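Local coordinates for deoxyribose-phosphate aldolase (Toxoplasma gondii, PDB 4EIV), which belongs to the deoxyribose-phosphate aldolase family, enzymes built on a TIM-type (beta/alpha)8 barrel, at residues Leu27-Asp37 with Ala56-Pro64. Residues are numbered along the deposited sequence; the frame is centred on the assembly and turned at random. Where two conformers were deposited one is given.
Sequences LNFFEVAALTD and AIVGVSVRP
V32 pairs with V60 in the parallel ladder of strands 30-34 and 59-62, the first two staves of a closed eight-stranded TIM barrel. Helix 41-52 makes the connection between them, a classic beta-alpha-beta unit, and strand 267-271 closes the barrel on the far edge of strand 30-34. In parallel pairing a residue bonds to the neighbours on either side of its partner, and V32 does so around V60: V32 N donates to G59 O (3.0 Å), while V32 O accepts a nearly straight bond from S61 N (2.9 Å, 171° at the hydrogen). A34 N then reaches S61 O. At the start of the ladder F30 O takes V58 N in its carbonyl plane and, weakly, G59 N.

The two faces differ sharply. On the outer one, V32 CG1 meets V60 CG2 at 3.9 Å, beneath helix 41-52, which touches both valines. I57 extends this apolar layer: with CG1 held between its backbone N and carbonyl carbon (chi1 66°), it brings CD1 to the edge of the F30 ring, in plane, and 3.8 Å from V32 CG1. Its other branch, CG2, touches L27 CD2 at 3.6 Å.

The inner face carries E31 and S61. The extended E31 chain passes V58, but its carboxylate forms salt bridges with K235, R268 and K154; S61 OG bonds to E118. A water donates to both E31 O and S61 OG, linking the strands across this polar interior.

Beyond the ladder, R63 bends at chi2 (-61°) and carries its guanidinium back to L35, where NE donates to L35 O at 2.8 Å and NH2 adds a weak second bond to the same oxygen.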
ATOM      1  N   LEU A  27       4.028 -10.812   1.103  1.00 24.39           N
ATOM      2  CA  LEU A  27       3.110 -11.644   1.892  1.00 24.73           C
ATOM      3  C   LEU A  27       1.697 -11.065   1.820  1.00 24.74           C
ATOM      4  O   LEU A  27       0.721 -11.794   1.755  1.00 26.91           O
ATOM      5  CB  LEU A  27       3.542 -11.774   3.351  1.00 25.66           C
ATOM      6  CG  LEU A  27       4.799 -12.606   3.617  1.00 26.27           C
ATOM      7  CD1 LEU A  27       5.255 -12.404   5.062  1.00 27.87           C
ATOM      8  CD2 LEU A  27       4.566 -14.113   3.311  1.00 28.37           C
ATOM      9  N   ASN A  28       1.591  -9.737   1.823  1.00 24.95           N
ATOM     10  CA  ASN A  28       0.305  -9.058   1.760  1.00 25.66           C
ATOM     11  C   ASN A  28      -0.446  -9.253   0.422  1.00 24.26           C
ATOM     12  O   ASN A  28      -1.631  -8.959   0.340  1.00 25.05           O
ATOM     13  CB  ASN A  28       0.530  -7.559   2.001  1.00 26.32           C
ATOM     14  CG  ASN A  28      -0.757  -6.755   1.990  1.00 27.45           C
ATOM     15  OD1 ASN A  28      -1.683  -7.020   2.734  1.00 29.26           O
ATOM     16  ND2 ASN A  28      -0.800  -5.733   1.137  1.00 29.13           N
ATOM     17  N   PHE A  29       0.275  -9.705  -0.608  0.50 23.79           N
ATOM     18  CA  PHE A  29      -0.282  -9.955  -1.945  0.50 23.46           C
ATOM     19  C   PHE A  29      -0.375 -11.433  -2.309  0.50 23.89           C
ATOM     20  O   PHE A  29      -0.949 -11.779  -3.349  0.50 23.97           O
ATOM     21  CB  PHE A  29       0.624  -9.361  -3.036  0.50 23.37           C
ATOM     22  CG  PHE A  29       0.898  -7.898  -2.897  0.50 21.29           C
ATOM     23  CD1 PHE A  29      -0.091  -7.015  -2.494  0.50 20.45           C
ATOM     24  CD2 PHE A  29       2.155  -7.394  -3.244  0.50 22.38           C
ATOM     25  CE1 PHE A  29       0.175  -5.656  -2.395  0.50 22.12           C
ATOM     26  CE2 PHE A  29       2.416  -6.025  -3.156  0.50 22.53           C
ATOM     27  CZ  PHE A  29       1.413  -5.162  -2.738  0.50 23.14           C
ATOM     28  N   PHE A  30       0.174 -12.301  -1.467  1.00 24.38           N
ATOM     29  CA  PHE A  30       0.420 -13.675  -1.890  1.00 23.95           C
ATOM     30  C   PHE A  30      -0.733 -14.629  -1.824  1.00 24.51           C
ATOM     31  O   PHE A  30      -1.499 -14.642  -0.859  1.00 24.90           O
ATOM     32  CB  PHE A  30       1.626 -14.249  -1.092  1.00 24.37           C
ATOM     33  CG  PHE A  30       2.447 -15.284  -1.829  1.00 24.89           C
ATOM     34  CD1 PHE A  30       3.401 -14.884  -2.742  1.00 26.69           C
ATOM     35  CD2 PHE A  30       2.280 -16.636  -1.615  1.00 25.37           C
ATOM     36  CE1 PHE A  30       4.157 -15.800  -3.404  1.00 26.75           C
ATOM     37  CE2 PHE A  30       3.052 -17.568  -2.298  1.00 26.21           C
ATOM     38  CZ  PHE A  30       3.973 -17.138  -3.197  1.00 26.80           C
ATOM     39  N   GLU A  31      -0.826 -15.445  -2.876  1.00 23.69           N
ATOM     40  CA  GLU A  31      -1.789 -16.542  -2.956  1.00 24.99           C
ATOM     41  C   GLU A  31      -0.977 -17.786  -3.317  1.00 25.51           C
ATOM     42  O   GLU A  31      -0.463 -17.905  -4.421  1.00 25.84           O
ATOM     43  CB  GLU A  31      -2.872 -16.228  -3.989  1.00 25.23           C
ATOM     44  CG  GLU A  31      -3.781 -15.088  -3.564  1.00 26.77           C
ATOM     45  CD  GLU A  31      -4.792 -14.675  -4.589  1.00 28.66           C
ATOM     46  OE1 GLU A  31      -4.558 -14.871  -5.785  1.00 29.20           O
ATOM     47  OE2 GLU A  31      -5.849 -14.140  -4.191  1.00 29.09           O
ATOM     48  N   VAL A  32      -0.860 -18.705  -2.365  1.00 24.84           N
ATOM     49  CA  VAL A  32      -0.037 -19.889  -2.561  1.00 25.23           C
ATOM     50  C   VAL A  32      -0.817 -21.001  -3.269  1.00 25.60           C
ATOM     51  O   VAL A  32      -1.989 -21.208  -2.991  1.00 26.42           O
ATOM     52  CB  VAL A  32       0.534 -20.390  -1.203  1.00 26.05           C
ATOM     53  CG1 VAL A  32      -0.559 -20.905  -0.263  1.00 26.95           C
ATOM     54  CG2 VAL A  32       1.652 -21.420  -1.415  1.00 27.41           C
ATOM     55  N   ALA A  33      -0.149 -21.682  -4.187  1.00 25.95           N
ATOM     56  CA  ALA A  33      -0.739 -22.762  -4.947  1.00 26.87           C
ATOM     57  C   ALA A  33      -0.607 -24.123  -4.266  1.00 28.04           C
ATOM     58  O   ALA A  33       0.454 -24.471  -3.765  1.00 29.98           O
ATOM     59  CB  ALA A  33      -0.077 -22.831  -6.331  1.00 28.24           C
ATOM     60  N   ALA A  34      -1.688 -24.895  -4.286  1.00 28.32           N
ATOM     61  CA  ALA A  34      -1.688 -26.312  -3.899  1.00 28.80           C
ATOM     62  C   ALA A  34      -2.689 -26.963  -4.872  1.00 29.28           C
ATOM     63  O   ALA A  34      -3.775 -27.381  -4.478  1.00 30.41           O
ATOM     64  CB  ALA A  34      -2.091 -26.499  -2.434  1.00 30.83           C
ATOM     65  N   LEU A  35      -2.280 -27.022  -6.144  1.00 28.80           N
ATOM     66  CA  LEU A  35      -3.144 -27.338  -7.289  1.00 29.32           C
ATOM     67  C   LEU A  35      -2.884 -28.612  -8.045  1.00 29.50           C
ATOM     68  O   LEU A  35      -3.616 -28.896  -8.996  1.00 29.74           O
ATOM     69  CB  LEU A  35      -3.012 -26.196  -8.335  1.00 29.39           C
ATOM     70  CG  LEU A  35      -3.567 -24.842  -7.913  1.00 28.81           C
ATOM     71  CD1 LEU A  35      -3.070 -23.713  -8.814  1.00 29.47           C
ATOM     72  CD2 LEU A  35      -5.096 -24.908  -7.869  1.00 30.75           C
ATOM     73  N   THR A  36      -1.842 -29.358  -7.699  1.00 29.78           N
ATOM     74  CA  THR A  36      -1.545 -30.560  -8.458  1.00 30.79           C
ATOM     75  C   THR A  36      -2.593 -31.643  -8.204  1.00 30.95           C
ATOM     76  O   THR A  36      -3.250 -31.670  -7.155  1.00 30.84           O
ATOM     77  CB  THR A  36      -0.130 -31.113  -8.184  1.00 31.30           C
ATOM     78  OG1 THR A  36      -0.062 -31.668  -6.868  1.00 34.24           O
ATOM     79  CG2 THR A  36       0.937 -30.035  -8.359  1.00 31.21           C
ATOM     80  N   ASP A  37      -2.746 -32.548  -9.164  1.00 31.71           N
ATOM     81  CA  ASP A  37      -3.695 -33.643  -8.996  1.00 31.97           C
ATOM     82  C   ASP A  37      -3.260 -34.568  -7.839  1.00 33.41           C
ATOM     83  O   ASP A  37      -4.079 -35.299  -7.293  1.00 35.60           O
ATOM     84  CB  ASP A  37      -3.852 -34.435 -10.300  1.00 32.35           C
ATOM     85  CG  ASP A  37      -4.980 -35.462 -10.237  1.00 33.06           C
ATOM     86  OD1 ASP A  37      -4.742 -36.638 -10.559  1.00 35.87           O
ATOM     87  OD2 ASP A  37      -6.106 -35.105  -9.835  1.00 34.53           O
ATOM     88  N   ALA A  56      -0.934 -13.366   8.045  1.00 31.62           N
ATOM     89  CA  ALA A  56      -1.454 -14.240   7.009  1.00 30.02           C
ATOM     90  C   ALA A  56      -1.340 -13.633   5.627  1.00 29.18           C
ATOM     91  O   ALA A  56      -1.457 -12.412   5.445  1.00 29.52           O
ATOM     92  CB  ALA A  56      -2.910 -14.561   7.280  1.00 30.97           C
ATOM     93  N   ILE A  57      -1.136 -14.504   4.653  1.00 27.51           N
ATOM     94  CA  ILE A  57      -1.147 -14.088   3.259  1.00 27.03           C
ATOM     95  C   ILE A  57      -2.604 -13.945   2.810  1.00 26.59           C
ATOM     96  O   ILE A  57      -3.533 -14.125   3.618  1.00 28.72           O
ATOM     97  CB  ILE A  57      -0.362 -15.048   2.352  1.00 26.33           C
ATOM     98  CG1 ILE A  57      -1.000 -16.440   2.264  1.00 26.28           C
ATOM     99  CG2 ILE A  57       1.111 -15.098   2.793  1.00 26.76           C
ATOM    100  CD1 ILE A  57      -0.411 -17.352   1.202  1.00 27.90           C
ATOM    101  N   VAL A  58      -2.828 -13.636   1.531  1.00 26.05           N
ATOM    102  CA  VAL A  58      -4.207 -13.427   1.083  1.00 25.93           C
ATOM    103  C   VAL A  58      -5.015 -14.736   1.052  1.00 26.93           C
ATOM    104  O   VAL A  58      -6.139 -14.790   1.515  1.00 28.33           O
ATOM    105  CB  VAL A  58      -4.262 -12.778  -0.331  1.00 25.49           C
ATOM    106  CG1 VAL A  58      -5.698 -12.528  -0.741  1.00 27.24           C
ATOM    107  CG2 VAL A  58      -3.453 -11.462  -0.357  1.00 26.68           C
ATOM    108  N   GLY A  59      -4.451 -15.772   0.460  1.00 26.93           N
ATOM    109  CA  GLY A  59      -5.178 -17.009   0.292  1.00 27.70           C
ATOM    110  C   GLY A  59      -4.394 -18.155  -0.285  1.00 26.39           C
ATOM    111  O   GLY A  59      -3.165 -18.090  -0.467  1.00 25.91           O
ATOM    112  N   VAL A  60      -5.130 -19.249  -0.490  1.00 26.86           N
ATOM    113  CA  VAL A  60      -4.610 -20.480  -1.051  1.00 26.73           C
ATOM    114  C   VAL A  60      -5.483 -20.847  -2.241  1.00 26.70           C
ATOM    115  O   VAL A  60      -6.706 -20.667  -2.195  1.00 28.37           O
ATOM    116  CB  VAL A  60      -4.585 -21.632   0.005  1.00 27.68           C
ATOM    117  CG1 VAL A  60      -5.988 -21.926   0.558  1.00 29.27           C
ATOM    118  CG2 VAL A  60      -3.916 -22.882  -0.558  1.00 28.76           C
ATOM    119  N   SER A  61      -4.836 -21.324  -3.302  1.00 26.61           N
ATOM    120  CA  SER A  61      -5.499 -21.814  -4.491  1.00 26.92           C
ATOM    121  C   SER A  61      -5.503 -23.330  -4.487  1.00 25.76           C
ATOM    122  O   SER A  61      -4.447 -23.953  -4.460  1.00 26.45           O
ATOM    123  CB  SER A  61      -4.813 -21.334  -5.775  1.00 27.17           C
ATOM    124  OG  SER A  61      -4.847 -19.919  -5.900  1.00 28.24           O
ATOM    125  N   VAL A  62      -6.690 -23.914  -4.525  1.00 26.69           N
ATOM    126  CA  VAL A  62      -6.829 -25.369  -4.594  1.00 26.89           C
ATOM    127  C   VAL A  62      -7.879 -25.753  -5.614  1.00 26.94           C
ATOM    128  O   VAL A  62      -8.688 -24.931  -6.024  1.00 26.43           O
ATOM    129  CB  VAL A  62      -7.263 -25.980  -3.218  1.00 27.81           C
ATOM    130  CG1 VAL A  62      -6.149 -25.836  -2.178  1.00 29.61           C
ATOM    131  CG2 VAL A  62      -8.552 -25.342  -2.748  1.00 28.13           C
ATOM    132  N   ARG A  63      -7.896 -27.029  -5.994  1.00 27.31           N
ATOM    133  CA  ARG A  63      -8.992 -27.543  -6.815  1.00 27.87           C
ATOM    134  C   ARG A  63     -10.248 -27.609  -5.924  1.00 28.38           C
ATOM    135  O   ARG A  63     -10.144 -27.665  -4.681  1.00 28.96           O
ATOM    136  CB  ARG A  63      -8.707 -28.946  -7.354  1.00 28.89           C
ATOM    137  CG  ARG A  63      -7.448 -29.099  -8.136  1.00 29.53           C
ATOM    138  CD  ARG A  63      -7.368 -28.244  -9.410  1.00 27.91           C
ATOM    139  NE  ARG A  63      -6.213 -28.781 -10.095  1.00 27.34           N
ATOM    140  CZ  ARG A  63      -6.234 -29.846 -10.910  1.00 26.98           C
ATOM    141  NH1 ARG A  63      -7.383 -30.359 -11.330  1.00 28.83           N
ATOM    142  NH2 ARG A  63      -5.098 -30.353 -11.352  1.00 27.30           N
ATOM    143  N   PRO A  64     -11.447 -27.605  -6.530  1.00 28.33           N
ATOM    144  CA  PRO A  64     -12.680 -27.690  -5.768  1.00 29.65           C
ATOM    145  C   PRO A  64     -12.684 -28.832  -4.735  1.00 30.42           C
ATOM    146  O   PRO A  64     -13.247 -28.658  -3.658  1.00 32.25           O
ATOM    147  CB  PRO A  64     -13.730 -27.879  -6.857  1.00 29.40           C
ATOM    148  CG  PRO A  64     -13.174 -27.100  -7.990  1.00 28.26           C
ATOM    149  CD  PRO A  64     -11.718 -27.358  -7.962  1.00 27.46           C
TER
HETATM  150  O   HOH W   1      -2.366 -18.913  -6.402  1.00 30.60           O
HETATM  151  O   HOH W   2      -5.979 -28.919  -4.936  1.00 31.80           O